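Long-range contact in acetylornithine aminotransferase (Aquifex aeolicus, PDB 2EH6), which catalyses the pyridoxal-phosphate-dependent transfer of an amino group from N(2)-acetyl-L-ornithine to 2-oxoglutarate in arginine biosynthesis: residues H77-T85 / F224-P234. Residues are numbered along the deposited sequence; the frame is centred on the assembly and turned at random.
Sequences HKLVKHFWT and FYAYQHFNLKP
Trp84 lies flat against Lys233, whose CB stands 3.4 Å from the centroid of the indole six-membered ring and 7° off its normal, a CH-pi contact; CG continues over the same face to CE3 and CD passes the rim by CZ3, while Thr85 CG2 covers the other face. At the indole edge, NE1 donates to Pro234 O at 2.8 Å, nearly in the ring plane and onto a carbonyl lone pair, which, with a side chain on each face, probably holds the ring's rotation. Chi1 of 66°, placing CG between the backbone N and carbonyl carbon, brings the indole across to segment 224-234. Replacing Trp84 with alanine would probably leave Pro234 O without this donor and uncover the aliphatic part of Lys233. Tyr227 joins Phe83 and Trp84 in an aromatic cluster, its OH 3.1 Å from Phe83 CD1 and its ring steeply inclined to both. Back along helix 70-81, Tyr225 OH donates to Leu79 O at 2.7 Å. His82 and Phe224 overlap obliquely, ring planes at 32°. The contact ties helix 70-81 and the chain after it to the loop between strands 208-212 and 236-239 of the seven-stranded large-domain sheet of this class-III aminotransferase; Glu213, a probable cofactor-site residue, accepts hydrogen bonds from the backbone N of Ala226 and of Tyr227, helix 275-308 packs on Phe224 and His82, and Leu253 of strand 250-255 touches Phe83 and Tyr225.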
loop_
_atom_site.group_PDB
_atom_site.type_symbol
_atom_site.label_atom_id
_atom_site.label_comp_id
_atom_site.label_asym_id
_atom_site.label_seq_id
_atom_site.Cartn_x
_atom_site.Cartn_y
_atom_site.Cartn_z
ATOM N N HIS A 77 7.879 13.585 13.663
ATOM C CA HIS A 77 7.952 14.670 14.635
ATOM C C HIS A 77 6.875 15.721 14.364
ATOM O O HIS A 77 6.205 16.185 15.286
ATOM C CB HIS A 77 9.346 15.303 14.577
ATOM C CG HIS A 77 9.587 16.348 15.623
ATOM N ND1 HIS A 77 8.586 16.813 16.449
ATOM C CD2 HIS A 77 10.709 17.018 15.975
ATOM C CE1 HIS A 77 9.081 17.729 17.263
ATOM N NE2 HIS A 77 10.367 17.872 16.996
ATOM N N LYS A 78 6.699 16.091 13.098
ATOM C CA LYS A 78 5.697 17.086 12.748
ATOM C C LYS A 78 4.282 16.572 12.983
ATOM O O LYS A 78 3.403 17.328 13.398
ATOM C CB LYS A 78 5.862 17.516 11.286
ATOM C CG LYS A 78 7.153 18.263 11.011
ATOM C CD LYS A 78 7.423 18.359 9.515
ATOM C CE LYS A 78 8.818 18.908 9.233
ATOM N NZ LYS A 78 8.962 20.323 9.674
ATOM N N LEU A 79 4.058 15.287 12.726
ATOM C CA LEU A 79 2.733 14.709 12.928
ATOM C C LEU A 79 2.420 14.550 14.419
ATOM O O LEU A 79 1.287 14.745 14.848
ATOM C CB LEU A 79 2.631 13.346 12.238
ATOM C CG LEU A 79 2.632 13.339 10.703
ATOM C CD1 LEU A 79 2.664 11.903 10.199
ATOM C CD2 LEU A 79 1.393 14.057 10.183
ATOM N N VAL A 80 3.429 14.191 15.206
ATOM C CA VAL A 80 3.222 14.017 16.641
ATOM C C VAL A 80 2.991 15.366 17.326
ATOM O O VAL A 80 2.208 15.464 18.270
ATOM C CB VAL A 80 4.428 13.297 17.296
ATOM C CG1 VAL A 80 4.201 13.157 18.800
ATOM C CG2 VAL A 80 4.613 11.914 16.664
ATOM N N LYS A 81 3.667 16.404 16.839
ATOM C CA LYS A 81 3.531 17.746 17.403
ATOM C C LYS A 81 2.076 18.204 17.470
ATOM O O LYS A 81 1.693 18.949 18.372
ATOM C CB LYS A 81 4.340 18.750 16.575
ATOM C CG LYS A 81 4.227 20.182 17.068
ATOM C CD LYS A 81 4.946 21.163 16.150
ATOM C CE LYS A 81 4.295 21.237 14.777
ATOM N NZ LYS A 81 4.951 22.261 13.917
ATOM N N HIS A 82 1.263 17.765 16.516
ATOM C CA HIS A 82 -0.143 18.154 16.492
ATOM C C HIS A 82 -1.055 17.168 17.209
ATOM O O HIS A 82 -2.244 17.436 17.371
ATOM C CB HIS A 82 -0.632 18.325 15.054
ATOM C CG HIS A 82 -0.199 19.605 14.412
ATOM N ND1 HIS A 82 1.113 19.869 14.082
ATOM C CD2 HIS A 82 -0.911 20.687 14.020
ATOM C CE1 HIS A 82 1.190 21.057 13.512
ATOM N NE2 HIS A 82 -0.025 21.575 13.461
ATOM N N PHE A 83 -0.510 16.031 17.628
ATOM C CA PHE A 83 -1.305 15.023 18.324
ATOM C C PHE A 83 -1.589 15.517 19.751
ATOM O O PHE A 83 -0.835 16.332 20.289
ATOM C CB PHE A 83 -0.551 13.688 18.346
ATOM C CG PHE A 83 -1.430 12.493 18.620
ATOM C CD1 PHE A 83 -2.562 12.251 17.845
ATOM C CD2 PHE A 83 -1.110 11.595 19.634
ATOM C CE1 PHE A 83 -3.365 11.135 18.071
ATOM C CE2 PHE A 83 -1.905 10.473 19.871
ATOM C CZ PHE A 83 -3.035 10.240 19.089
ATOM N N TRP A 84 -2.667 15.029 20.360
ATOM C CA TRP A 84 -3.038 15.470 21.703
ATOM C C TRP A 84 -2.074 15.055 22.814
ATOM O O TRP A 84 -2.065 15.659 23.883
ATOM C CB TRP A 84 -4.457 14.998 22.054
ATOM C CG TRP A 84 -4.609 13.513 22.179
ATOM C CD1 TRP A 84 -4.783 12.617 21.165
ATOM C CD2 TRP A 84 -4.581 12.748 23.392
ATOM N NE1 TRP A 84 -4.865 11.340 21.670
ATOM C CE2 TRP A 84 -4.744 11.391 23.034
ATOM C CE3 TRP A 84 -4.432 13.078 24.748
ATOM C CZ2 TRP A 84 -4.762 10.358 23.983
ATOM C CZ3 TRP A 84 -4.450 12.050 25.694
ATOM C CH2 TRP A 84 -4.614 10.706 25.304
ATOM N N THR A 85 -1.270 14.024 22.577
ATOM C CA THR A 85 -0.318 13.577 23.584
ATOM C C THR A 85 0.934 13.030 22.912
ATOM O O THR A 85 1.063 13.100 21.691
ATOM C CB THR A 85 -0.936 12.494 24.499
ATOM O OG1 THR A 85 -0.032 12.209 25.573
ATOM C CG2 THR A 85 -1.213 11.215 23.714
ATOM N N PHE A 224 -6.090 20.360 11.864
ATOM C CA PHE A 224 -5.109 19.404 11.374
ATOM C C PHE A 224 -5.702 17.993 11.408
ATOM O O PHE A 224 -5.670 17.277 10.406
ATOM C CB PHE A 224 -3.833 19.457 12.204
ATOM C CG PHE A 224 -2.651 18.871 11.500
ATOM C CD1 PHE A 224 -1.984 19.599 10.519
ATOM C CD2 PHE A 224 -2.242 17.569 11.766
ATOM C CE1 PHE A 224 -0.926 19.036 9.809
ATOM C CE2 PHE A 224 -1.188 16.998 11.062
ATOM C CZ PHE A 224 -0.528 17.731 10.083
ATOM N N TYR A 225 -6.229 17.596 12.564
ATOM C CA TYR A 225 -6.883 16.299 12.716
ATOM C C TYR A 225 -8.335 16.615 13.044
ATOM O O TYR A 225 -8.605 17.451 13.902
ATOM C CB TYR A 225 -6.269 15.493 13.860
ATOM C CG TYR A 225 -4.812 15.160 13.673
ATOM C CD1 TYR A 225 -4.361 14.520 12.515
ATOM C CD2 TYR A 225 -3.882 15.462 14.664
ATOM C CE1 TYR A 225 -3.025 14.188 12.353
ATOM C CE2 TYR A 225 -2.545 15.136 14.515
ATOM C CZ TYR A 225 -2.123 14.497 13.358
ATOM O OH TYR A 225 -0.804 14.160 13.222
ATOM N N ALA A 226 -9.268 15.958 12.366
ATOM C CA ALA A 226 -10.687 16.207 12.595
ATOM C C ALA A 226 -11.140 15.932 14.031
ATOM O O ALA A 226 -12.073 16.570 14.521
ATOM C CB ALA A 226 -11.523 15.383 11.623
ATOM N N TYR A 227 -10.492 14.990 14.707
ATOM C CA TYR A 227 -10.891 14.668 16.076
ATOM C C TYR A 227 -10.727 15.857 17.023
ATOM O O TYR A 227 -11.335 15.896 18.089
ATOM C CB TYR A 227 -10.101 13.461 16.606
ATOM C CG TYR A 227 -8.679 13.739 17.060
ATOM C CD1 TYR A 227 -8.417 14.437 18.247
ATOM C CD2 TYR A 227 -7.591 13.291 16.310
ATOM C CE1 TYR A 227 -7.108 14.677 18.669
ATOM C CE2 TYR A 227 -6.284 13.526 16.721
ATOM C CZ TYR A 227 -6.046 14.221 17.901
ATOM O OH TYR A 227 -4.745 14.471 18.286
ATOM N N GLN A 228 -9.912 16.825 16.622
ATOM C CA GLN A 228 -9.666 18.000 17.448
ATOM C C GLN A 228 -10.895 18.897 17.578
ATOM O O GLN A 228 -10.980 19.714 18.492
ATOM C CB GLN A 228 -8.486 18.794 16.878
ATOM C CG GLN A 228 -7.213 17.970 16.745
ATOM C CD GLN A 228 -6.090 18.730 16.069
ATOM O OE1 GLN A 228 -6.286 19.349 15.028
ATOM N NE2 GLN A 228 -4.900 18.671 16.652
ATOM N N HIS A 229 -11.846 18.748 16.664
ATOM C CA HIS A 229 -13.067 19.543 16.718
ATOM C C HIS A 229 -13.873 19.176 17.965
ATOM O O HIS A 229 -14.686 19.963 18.448
ATOM C CB HIS A 229 -13.935 19.280 15.482
ATOM C CG HIS A 229 -13.478 19.992 14.246
ATOM N ND1 HIS A 229 -13.545 21.363 14.108
ATOM C CD2 HIS A 229 -12.994 19.519 13.071
ATOM C CE1 HIS A 229 -13.126 21.703 12.901
ATOM N NE2 HIS A 229 -12.787 20.602 12.252
ATOM N N PHE A 230 -13.637 17.976 18.483
ATOM C CA PHE A 230 -14.367 17.494 19.651
ATOM C C PHE A 230 -13.456 17.196 20.836
ATOM O O PHE A 230 -13.860 16.515 21.778
ATOM C CB PHE A 230 -15.143 16.236 19.267
ATOM C CG PHE A 230 -15.987 16.401 18.038
ATOM C CD1 PHE A 230 -17.269 16.935 18.123
ATOM C CD2 PHE A 230 -15.488 16.047 16.786
ATOM C CE1 PHE A 230 -18.044 17.117 16.979
ATOM C CE2 PHE A 230 -16.254 16.224 15.635
ATOM C CZ PHE A 230 -17.534 16.760 15.731
ATOM N N ASN A 231 -12.229 17.703 20.785
ATOM C CA ASN A 231 -11.265 17.484 21.857
ATOM C C ASN A 231 -11.188 16.015 22.266
ATOM O O ASN A 231 -11.113 15.691 23.450
ATOM C CB ASN A 231 -11.628 18.341 23.076
ATOM C CG ASN A 231 -11.518 19.827 22.794
ATOM O OD1 ASN A 231 -10.452 20.322 22.423
ATOM N ND2 ASN A 231 -12.622 20.548 22.965
ATOM N N LEU A 232 -11.209 15.129 21.278
ATOM C CA LEU A 232 -11.131 13.698 21.548
ATOM C C LEU A 232 -9.697 13.311 21.886
ATOM O O LEU A 232 -8.765 14.069 21.621
ATOM C CB LEU A 232 -11.608 12.905 20.328
ATOM C CG LEU A 232 -13.082 13.081 19.979
ATOM C CD1 LEU A 232 -13.363 12.510 18.605
ATOM C CD2 LEU A 232 -13.932 12.408 21.037
ATOM N N LYS A 233 -9.527 12.130 22.471
ATOM C CA LYS A 233 -8.203 11.647 22.843
ATOM C C LYS A 233 -8.014 10.210 22.368
ATOM O O LYS A 233 -7.933 9.279 23.169
ATOM C CB LYS A 233 -8.022 11.729 24.361
ATOM C CG LYS A 233 -8.109 13.143 24.908
ATOM C CD LYS A 233 -8.033 13.154 26.427
ATOM C CE LYS A 233 -8.030 14.579 26.962
ATOM N NZ LYS A 233 -9.213 15.350 26.473
ATOM N N PRO A 234 -7.935 10.016 21.044
ATOM C CA PRO A 234 -7.757 8.684 20.464
ATOM C C PRO A 234 -6.444 8.004 20.837
ATOM O O PRO A 234 -5.414 8.654 21.027
ATOM C CB PRO A 234 -7.870 8.949 18.961
ATOM C CG PRO A 234 -7.324 10.347 18.826
ATOM C CD PRO A 234 -7.976 11.053 19.992
#